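Local structure of molybdenum-binding-protein (Azotobacter vinelandii, 1H9M) at residues A98-A103 and E117-L122. The protein binds molybdate in the cytoplasm and probably serves in molybdenum homeostasis, holding the oxyanion in sites of a three-subunit assembly. Numbering follows the deposited sequence.
Sequences AEVTLA and EAVAEL
In the second TOBE domain, an OB-like antiparallel beta domain, the short helix 116-121 packs over one face of the sheet through Val119, which meets Ala98 and Val100 of strand 97-104. On the helix side a single methyl does the touching: CG2 of Val119 lies 3.9 Å from CB of Ala98 and 4.1 Å from CG2 of Val100. Ala98 and Val100, two residues apart on the strand, both turn their CB toward the helix, while Glu99 between them points away. On Val119, CG1 stands anti to the backbone N (chi1 170°), which turns CG2 beside that N and down onto the sheet. The valine side chains of the pair pass each other in opposite directions, one methyl of each making the contact. The small Ala98 is consistent with the close approach of the backbones, its CA lying 7.6 Å from CA of Val119; the branched Val100 and Val119 supply methyls close to their backbones. No hydrogen bond crosses here, and the contact is small and purely apolar. Val119 also touches Val114 on the neighbouring strand 109-115, while Val100 reaches Leu69 of strand 68-70. The helix bears on the molybdate site as well: Ala118, next to Val119, touches the bound ion, and its N is hydrogen-bonded to OG1 of Thr115, another residue of that pocket. Leu122 N donates to Ala118 O at 2.9 Å, and one residue earlier Glu121 N donates to Glu117 O at 3.0 Å.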
loop_
_atom_site.group_PDB
_atom_site.type_symbol
_atom_site.label_atom_id
_atom_site.label_comp_id
_atom_site.label_asym_id
_atom_site.label_seq_id
_atom_site.Cartn_x
_atom_site.Cartn_y
_atom_site.Cartn_z
ATOM N N ALA A 98 -16.821 1.709 1.589
ATOM C CA ALA A 98 -17.705 1.149 0.606
ATOM C C ALA A 98 -16.906 0.408 -0.476
ATOM O O ALA A 98 -15.831 0.893 -0.832
ATOM C CB ALA A 98 -18.495 2.219 -0.187
ATOM N N GLU A 99 -17.402 -0.727 -0.945
ATOM C CA GLU A 99 -16.680 -1.524 -1.944
ATOM C C GLU A 99 -17.297 -1.191 -3.296
ATOM O O GLU A 99 -18.522 -1.346 -3.475
ATOM C CB GLU A 99 -16.813 -3.018 -1.616
ATOM C CG GLU A 99 -16.115 -3.999 -2.536
ATOM C CD GLU A 99 -16.199 -5.443 -2.032
ATOM O OE1 GLU A 99 -16.940 -5.687 -1.055
ATOM O OE2 GLU A 99 -15.551 -6.362 -2.566
ATOM N N VAL A 100 -16.518 -0.637 -4.171
ATOM C CA VAL A 100 -17.011 -0.223 -5.502
ATOM C C VAL A 100 -16.454 -1.155 -6.555
ATOM O O VAL A 100 -15.223 -1.257 -6.684
ATOM C CB VAL A 100 -16.596 1.210 -5.795
ATOM C CG1 VAL A 100 -17.095 1.680 -7.183
ATOM C CG2 VAL A 100 -17.124 2.205 -4.772
ATOM N N THR A 101 -17.312 -1.785 -7.386
ATOM C CA THR A 101 -16.739 -2.576 -8.499
ATOM C C THR A 101 -17.024 -1.849 -9.823
ATOM O O THR A 101 -18.141 -1.352 -10.005
ATOM C CB THR A 101 -17.409 -3.951 -8.506
ATOM O OG1 THR A 101 -17.102 -4.689 -7.300
ATOM C CG2 THR A 101 -16.993 -4.837 -9.677
ATOM N N LEU A 102 -15.999 -1.754 -10.679
ATOM C CA LEU A 102 -16.186 -1.140 -12.010
ATOM C C LEU A 102 -16.069 -2.267 -13.052
ATOM O O LEU A 102 -15.369 -3.254 -12.884
ATOM C CB LEU A 102 -15.062 -0.183 -12.387
ATOM C CG LEU A 102 -14.620 0.908 -11.437
ATOM C CD1 LEU A 102 -13.564 1.801 -12.094
ATOM C CD2 LEU A 102 -15.752 1.799 -10.939
ATOM N N ALA A 103 -16.796 -2.077 -14.153
ATOM C CA ALA A 103 -16.723 -2.960 -15.313
ATOM C C ALA A 103 -15.831 -2.233 -16.323
ATOM O O ALA A 103 -16.058 -1.080 -16.698
ATOM C CB ALA A 103 -18.135 -3.195 -15.856
ATOM N N GLU A 117 -17.277 8.752 2.253
ATOM C CA GLU A 117 -17.290 10.156 1.815
ATOM C C GLU A 117 -16.803 10.334 0.388
ATOM O O GLU A 117 -17.346 11.163 -0.366
ATOM C CB GLU A 117 -16.482 11.032 2.767
ATOM N N ALA A 118 -15.847 9.497 -0.081
ATOM C CA ALA A 118 -15.415 9.563 -1.461
ATOM C C ALA A 118 -16.563 9.217 -2.412
ATOM O O ALA A 118 -16.660 9.756 -3.520
ATOM C CB ALA A 118 -14.192 8.632 -1.680
ATOM N N VAL A 119 -17.396 8.221 -2.069
ATOM C CA VAL A 119 -18.491 7.798 -2.907
ATOM C C VAL A 119 -19.445 8.991 -3.130
ATOM O O VAL A 119 -19.799 9.259 -4.279
ATOM C CB VAL A 119 -19.300 6.597 -2.350
ATOM C CG1 VAL A 119 -20.567 6.383 -3.175
ATOM C CG2 VAL A 119 -18.423 5.355 -2.433
ATOM N N ALA A 120 -19.736 9.709 -2.055
ATOM C CA ALA A 120 -20.645 10.860 -2.149
ATOM C C ALA A 120 -20.014 11.953 -3.014
ATOM O O ALA A 120 -20.563 12.380 -4.025
ATOM C CB ALA A 120 -20.930 11.438 -0.776
ATOM N N GLU A 121 -18.801 12.350 -2.659
ATOM C CA GLU A 121 -18.072 13.402 -3.346
ATOM C C GLU A 121 -17.802 13.156 -4.811
ATOM O O GLU A 121 -17.858 14.122 -5.612
ATOM C CB GLU A 121 -16.787 13.684 -2.556
ATOM N N LEU A 122 -17.532 11.925 -5.263
ATOM C CA LEU A 122 -17.294 11.682 -6.674
ATOM C C LEU A 122 -18.634 11.442 -7.402
ATOM O O LEU A 122 -18.555 11.146 -8.585
ATOM C CB LEU A 122 -16.327 10.525 -6.932
ATOM C CG LEU A 122 -14.903 10.612 -6.353
ATOM C CD1 LEU A 122 -14.060 9.449 -6.890
ATOM C CD2 LEU A 122 -14.225 11.927 -6.669
#